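Local coordinates for protein succinylglutamate desuccinylase/aspartoacylase (Shewanella frigidimarina, PDB 3LWU) that binds zinc and is probably a hydrolase acting on ester bonds, a member of the succinylglutamate desuccinylase/aspartoacylase family, at residues Y135-F147 with W238-F252. Residues are numbered along the deposited sequence; the frame is centred on the assembly and turned at random.
Sequences YAEHQHLTNSELF and WWQLTEYATSQGREF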
loop_
_atom_site.group_PDB
_atom_site.type_symbol
_atom_site.label_atom_id
_atom_site.label_comp_id
_atom_site.label_asym_id
_atom_site.label_seq_id
_atom_site.Cartn_x
_atom_site.Cartn_y
_atom_site.Cartn_z
ATOM N N TYR A 135 10.416 -33.270 -32.137
ATOM C CA TYR A 135 11.144 -33.174 -33.421
ATOM C C TYR A 135 11.115 -34.485 -34.195
ATOM O O TYR A 135 10.964 -34.464 -35.418
ATOM C CB TYR A 135 12.604 -32.730 -33.201
ATOM C CG TYR A 135 13.445 -32.575 -34.480
ATOM C CD1 TYR A 135 13.484 -31.363 -35.171
ATOM C CD2 TYR A 135 14.217 -33.637 -34.977
ATOM C CE1 TYR A 135 14.244 -31.202 -36.338
ATOM C CE2 TYR A 135 14.993 -33.494 -36.145
ATOM C CZ TYR A 135 14.996 -32.267 -36.819
ATOM O OH TYR A 135 15.752 -32.096 -37.957
ATOM N N ALA A 136 11.288 -35.605 -33.479
ATOM C CA ALA A 136 11.193 -36.940 -34.071
ATOM C C ALA A 136 9.824 -37.173 -34.714
ATOM O O ALA A 136 9.750 -37.729 -35.807
ATOM C CB ALA A 136 11.523 -38.041 -33.019
ATOM N N GLU A 137 8.757 -36.694 -34.069
ATOM C CA GLU A 137 7.385 -36.857 -34.592
ATOM C C GLU A 137 7.045 -35.929 -35.765
ATOM O O GLU A 137 6.038 -36.120 -36.450
ATOM C CB GLU A 137 6.352 -36.642 -33.470
ATOM C CG GLU A 137 5.893 -37.940 -32.796
ATOM C CD GLU A 137 5.452 -37.738 -31.353
ATOM O OE1 GLU A 137 4.640 -36.811 -31.090
ATOM O OE2 GLU A 137 5.927 -38.510 -30.484
ATOM N N HIS A 138 7.862 -34.905 -35.986
ATOM C CA HIS A 138 7.536 -33.889 -36.998
ATOM C C HIS A 138 8.673 -33.566 -37.992
ATOM O O HIS A 138 8.505 -32.695 -38.833
ATOM C CB HIS A 138 7.070 -32.605 -36.311
ATOM C CG HIS A 138 5.861 -32.762 -35.432
ATOM N ND1 HIS A 138 5.953 -33.057 -34.087
ATOM C CD2 HIS A 138 4.541 -32.606 -35.693
ATOM C CE1 HIS A 138 4.741 -33.086 -33.561
ATOM N NE2 HIS A 138 3.867 -32.819 -34.512
ATOM N N GLN A 139 9.791 -34.294 -37.927
ATOM C CA GLN A 139 10.969 -34.047 -38.796
ATOM C C GLN A 139 10.666 -34.166 -40.298
ATOM O O GLN A 139 11.290 -33.496 -41.119
ATOM C CB GLN A 139 12.142 -34.986 -38.426
ATOM C CG GLN A 139 12.025 -36.442 -38.967
ATOM C CD GLN A 139 13.008 -37.444 -38.295
ATOM O OE1 GLN A 139 13.914 -37.949 -38.943
ATOM N NE2 GLN A 139 12.809 -37.733 -37.002
ATOM N N HIS A 140 9.718 -35.028 -40.644
ATOM C CA HIS A 140 9.326 -35.271 -42.051
ATOM C C HIS A 140 8.696 -34.038 -42.728
ATOM O O HIS A 140 8.664 -33.955 -43.957
ATOM C CB HIS A 140 8.329 -36.442 -42.120
ATOM C CG HIS A 140 7.146 -36.267 -41.207
ATOM N ND1 HIS A 140 5.983 -35.636 -41.602
ATOM C CD2 HIS A 140 6.977 -36.587 -39.895
ATOM C CE1 HIS A 140 5.136 -35.606 -40.583
ATOM N NE2 HIS A 140 5.719 -36.164 -39.535
ATOM N N LEU A 141 8.160 -33.117 -41.927
ATOM C CA LEU A 141 7.564 -31.874 -42.438
ATOM C C LEU A 141 8.640 -30.946 -43.042
ATOM O O LEU A 141 9.801 -30.993 -42.626
ATOM C CB LEU A 141 6.825 -31.140 -41.303
ATOM C CG LEU A 141 5.599 -31.793 -40.625
ATOM C CD1 LEU A 141 5.050 -30.841 -39.519
ATOM C CD2 LEU A 141 4.494 -32.188 -41.627
ATOM N N THR A 142 8.270 -30.118 -44.026
ATOM C CA THR A 142 9.169 -29.052 -44.495
ATOM C C THR A 142 9.459 -28.069 -43.378
ATOM O O THR A 142 8.742 -28.045 -42.362
ATOM C CB THR A 142 8.590 -28.191 -45.634
ATOM O OG1 THR A 142 7.416 -27.496 -45.171
ATOM C CG2 THR A 142 8.369 -29.028 -46.930
ATOM N N ASN A 143 10.475 -27.231 -43.552
ATOM C CA ASN A 143 10.720 -26.168 -42.554
ATOM C C ASN A 143 9.460 -25.309 -42.244
ATOM O O ASN A 143 9.177 -25.003 -41.074
ATOM C CB ASN A 143 11.881 -25.255 -42.977
ATOM C CG ASN A 143 13.255 -25.889 -42.775
ATOM O OD1 ASN A 143 13.408 -27.053 -42.357
ATOM N ND2 ASN A 143 14.278 -25.112 -43.082
ATOM N N SER A 144 8.711 -24.917 -43.276
ATOM C CA SER A 144 7.515 -24.067 -43.046
ATOM C C SER A 144 6.410 -24.803 -42.326
ATOM O O SER A 144 5.721 -24.218 -41.504
ATOM C CB SER A 144 6.935 -23.506 -44.349
ATOM O OG SER A 144 7.784 -22.507 -44.875
ATOM N N GLU A 145 6.208 -26.069 -42.682
ATOM C CA GLU A 145 5.162 -26.867 -42.037
ATOM C C GLU A 145 5.550 -27.170 -40.617
ATOM O O GLU A 145 4.707 -27.171 -39.744
ATOM C CB GLU A 145 4.878 -28.175 -42.794
ATOM C CG GLU A 145 4.203 -28.002 -44.183
ATOM C CD GLU A 145 2.928 -27.127 -44.154
ATOM O OE1 GLU A 145 2.422 -26.813 -43.055
ATOM O OE2 GLU A 145 2.422 -26.748 -45.237
ATOM N N LEU A 146 6.833 -27.427 -40.389
ATOM C CA LEU A 146 7.313 -27.721 -39.055
ATOM C C LEU A 146 7.074 -26.518 -38.141
ATOM O O LEU A 146 6.565 -26.675 -37.036
ATOM C CB LEU A 146 8.795 -28.048 -39.085
ATOM C CG LEU A 146 9.476 -28.486 -37.793
ATOM C CD1 LEU A 146 9.106 -29.913 -37.503
ATOM C CD2 LEU A 146 10.994 -28.359 -37.956
ATOM N N PHE A 147 7.446 -25.329 -38.615
ATOM C CA PHE A 147 7.186 -24.098 -37.870
ATOM C C PHE A 147 5.687 -23.901 -37.583
ATOM O O PHE A 147 5.320 -23.531 -36.448
ATOM C CB PHE A 147 7.791 -22.851 -38.552
ATOM C CG PHE A 147 9.294 -22.958 -38.862
ATOM C CD1 PHE A 147 10.134 -23.811 -38.136
ATOM C CD2 PHE A 147 9.858 -22.185 -39.887
ATOM C CE1 PHE A 147 11.500 -23.898 -38.436
ATOM C CE2 PHE A 147 11.231 -22.269 -40.188
ATOM C CZ PHE A 147 12.048 -23.129 -39.456
ATOM N N TRP A 238 11.553 -21.521 -29.533
ATOM C CA TRP A 238 12.056 -21.495 -30.901
ATOM C C TRP A 238 13.573 -21.618 -30.958
ATOM O O TRP A 238 14.088 -22.293 -31.836
ATOM C CB TRP A 238 11.579 -20.270 -31.674
ATOM C CG TRP A 238 10.096 -20.240 -31.886
ATOM C CD1 TRP A 238 9.195 -19.579 -31.130
ATOM C CD2 TRP A 238 9.363 -20.887 -32.910
ATOM N NE1 TRP A 238 7.935 -19.780 -31.606
ATOM C CE2 TRP A 238 8.013 -20.587 -32.707
ATOM C CE3 TRP A 238 9.716 -21.696 -33.989
ATOM C CZ2 TRP A 238 7.008 -21.055 -33.541
ATOM C CZ3 TRP A 238 8.711 -22.169 -34.812
ATOM C CH2 TRP A 238 7.377 -21.834 -34.584
ATOM N N TRP A 239 14.275 -20.982 -30.014
ATOM C CA TRP A 239 15.749 -21.072 -29.915
ATOM C C TRP A 239 16.138 -22.519 -29.675
ATOM O O TRP A 239 17.019 -23.060 -30.358
ATOM C CB TRP A 239 16.282 -20.177 -28.771
ATOM C CG TRP A 239 17.726 -19.718 -28.965
ATOM C CD1 TRP A 239 18.671 -20.284 -29.802
ATOM C CD2 TRP A 239 18.386 -18.601 -28.318
ATOM N NE1 TRP A 239 19.859 -19.598 -29.703
ATOM C CE2 TRP A 239 19.721 -18.566 -28.804
ATOM C CE3 TRP A 239 17.988 -17.645 -27.356
ATOM C CZ2 TRP A 239 20.656 -17.583 -28.390
ATOM C CZ3 TRP A 239 18.931 -16.678 -26.933
ATOM C CH2 TRP A 239 20.243 -16.661 -27.461
ATOM N N GLN A 240 15.441 -23.160 -28.735
ATOM C CA GLN A 240 15.667 -24.575 -28.416
ATOM C C GLN A 240 15.482 -25.449 -29.644
ATOM O O GLN A 240 16.337 -26.291 -29.923
ATOM C CB GLN A 240 14.717 -25.084 -27.327
ATOM C CG GLN A 240 15.006 -24.623 -25.921
ATOM C CD GLN A 240 13.726 -24.666 -25.047
ATOM O OE1 GLN A 240 12.826 -25.508 -25.280
ATOM N NE2 GLN A 240 13.621 -23.734 -24.072
ATOM N N LEU A 241 14.374 -25.249 -30.365
ATOM C CA LEU A 241 14.070 -26.064 -31.552
ATOM C C LEU A 241 15.185 -25.923 -32.573
ATOM O O LEU A 241 15.674 -26.909 -33.101
ATOM C CB LEU A 241 12.741 -25.672 -32.180
ATOM C CG LEU A 241 12.348 -26.318 -33.508
ATOM C CD1 LEU A 241 12.266 -27.829 -33.417
ATOM C CD2 LEU A 241 11.012 -25.768 -33.962
ATOM N N THR A 242 15.600 -24.694 -32.830
ATOM C CA THR A 242 16.637 -24.423 -33.819
ATOM C C THR A 242 18.007 -25.056 -33.463
ATOM O O THR A 242 18.620 -25.702 -34.321
ATOM C CB THR A 242 16.831 -22.900 -34.032
ATOM O OG1 THR A 242 15.565 -22.277 -34.287
ATOM C CG2 THR A 242 17.788 -22.643 -35.198
ATOM N N GLU A 243 18.493 -24.835 -32.236
ATOM C CA GLU A 243 19.756 -25.446 -31.795
ATOM C C GLU A 243 19.641 -26.959 -31.905
ATOM O O GLU A 243 20.574 -27.629 -32.410
ATOM C CB GLU A 243 20.134 -25.049 -30.360
ATOM C CG GLU A 243 20.604 -23.593 -30.221
ATOM C CD GLU A 243 20.565 -23.084 -28.782
ATOM O OE1 GLU A 243 20.619 -23.912 -27.849
ATOM O OE2 GLU A 243 20.462 -21.847 -28.573
ATOM N N TYR A 244 18.503 -27.515 -31.482
ATOM C CA TYR A 244 18.328 -28.958 -31.638
ATOM C C TYR A 244 18.365 -29.374 -33.105
ATOM O O TYR A 244 19.143 -30.259 -33.456
ATOM C CB TYR A 244 17.081 -29.527 -30.948
ATOM C CG TYR A 244 17.053 -31.051 -31.069
ATOM C CD1 TYR A 244 17.837 -31.856 -30.227
ATOM C CD2 TYR A 244 16.275 -31.678 -32.041
ATOM C CE1 TYR A 244 17.847 -33.273 -30.361
ATOM C CE2 TYR A 244 16.269 -33.059 -32.177
ATOM C CZ TYR A 244 17.051 -33.854 -31.338
ATOM O OH TYR A 244 17.011 -35.225 -31.503
ATOM N N ALA A 245 17.568 -28.751 -33.962
ATOM C CA ALA A 245 17.574 -29.127 -35.393
ATOM C C ALA A 245 18.984 -29.054 -36.002
ATOM O O ALA A 245 19.409 -29.988 -36.693
ATOM C CB ALA A 245 16.615 -28.290 -36.196
ATOM N N THR A 246 19.707 -27.968 -35.719
ATOM C CA THR A 246 21.118 -27.818 -36.123
ATOM C C THR A 246 21.994 -29.010 -35.661
ATOM O O THR A 246 22.890 -29.435 -36.393
ATOM C CB THR A 246 21.734 -26.460 -35.633
ATOM O OG1 THR A 246 21.115 -25.375 -36.336
ATOM C CG2 THR A 246 23.247 -26.396 -35.878
ATOM N N SER A 247 21.712 -29.567 -34.476
ATOM C CA SER A 247 22.434 -30.767 -33.997
ATOM C C SER A 247 22.062 -32.041 -34.764
ATOM O O SER A 247 22.749 -33.062 -34.633
ATOM C CB SER A 247 22.254 -30.970 -32.482
ATOM O OG SER A 247 21.019 -31.601 -32.165
ATOM N N GLN A 248 20.990 -31.995 -35.561
ATOM C CA GLN A 248 20.651 -33.095 -36.478
ATOM C C GLN A 248 20.980 -32.719 -37.908
ATOM O O GLN A 248 20.436 -33.309 -38.848
ATOM C CB GLN A 248 19.163 -33.464 -36.394
ATOM C CG GLN A 248 18.639 -33.656 -34.977
ATOM C CD GLN A 248 19.379 -34.737 -34.195
ATOM O OE1 GLN A 248 19.979 -34.465 -33.143
ATOM N NE2 GLN A 248 19.328 -35.969 -34.695
ATOM N N GLY A 249 21.862 -31.736 -38.077
ATOM C CA GLY A 249 22.312 -31.319 -39.400
ATOM C C GLY A 249 21.265 -30.542 -40.188
ATOM O O GLY A 249 21.413 -30.351 -41.397
ATOM N N ARG A 250 20.202 -30.089 -39.519
ATOM C CA ARG A 250 19.165 -29.287 -40.188
ATOM C C ARG A 250 19.292 -27.815 -39.745
ATOM O O ARG A 250 18.817 -27.429 -38.671
ATOM C CB ARG A 250 17.774 -29.854 -39.891
ATOM C CG ARG A 250 16.626 -29.103 -40.553
ATOM C CD ARG A 250 15.369 -29.943 -40.448
ATOM N NE ARG A 250 14.225 -29.368 -41.150
ATOM C CZ ARG A 250 13.056 -29.988 -41.337
ATOM N NH1 ARG A 250 12.855 -31.212 -40.872
ATOM N NH2 ARG A 250 12.074 -29.375 -41.992
ATOM N N GLU A 251 19.966 -27.029 -40.585
ATOM C CA GLU A 251 20.272 -25.635 -40.294
ATOM C C GLU A 251 19.178 -24.701 -40.846
ATOM O O GLU A 251 18.755 -24.820 -41.991
ATOM C CB GLU A 251 21.658 -25.264 -40.841
ATOM N N PHE A 252 18.686 -23.826 -39.978
ATOM C CA PHE A 252 17.848 -22.672 -40.353
ATOM C C PHE A 252 17.970 -21.650 -39.226
ATOM O O PHE A 252 18.430 -21.981 -38.127
ATOM C CB PHE A 252 16.363 -23.040 -40.578
ATOM C CG PHE A 252 15.753 -23.861 -39.468
ATOM C CD1 PHE A 252 15.348 -23.265 -38.259
ATOM C CD2 PHE A 252 15.559 -25.232 -39.634
ATOM C CE1 PHE A 252 14.780 -24.022 -37.218
ATOM C CE2 PHE A 252 14.981 -25.997 -38.607
ATOM C CZ PHE A 252 14.587 -25.379 -37.386
#
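The ring of Tyr135 packs against Tyr244, Leu241 and Ala245 of helix 230-247, carried out to them by a side chain with CG anti to the backbone N (chi1 -179°). Tyr244 points its edge at one face of this ring in a T-shaped stack, centroids 5.3 Å apart and planes at 76°, while Leu241 CD1 meets the ring edge and Ala245 CB packs 3.8 Å from Tyr135 CE1. A second T-shaped pair forms further along, where the edge of Phe147 points at the face of Phe252, CE1 to CE1 3.5 Å. The indole edge of Trp238 abuts the backbone of Phe147, and Pro255 touches both side chains.

Outward from these rings, away from the zinc site, runs the extended side chain of Arg250, its CD 3.3 Å from Tyr135 OH. Leu146 CD2 sits over the centre of one guanidinium face, and oxygens line the edge. Arg250 NE and Arg250 NH2 grip Asn143 OD1 side-on, each at 2.7 Å, with amide and guanidinium nearly coplanar. Arg250 NH2 also gives a straighter bond to Leu141 O (167°), whereas Arg250 NH1 reaches a lone pair of Gln139 O at 2.8 Å. Four bonds thus fix the group's rotation, joining it to the turn at Gln139 and Leu141 and to Asn143, first residue of helix 143-160. Arg250 N bonds to Ala245 O, completing with C' residue Gly249 the Schellman motif that ends helix 230-247.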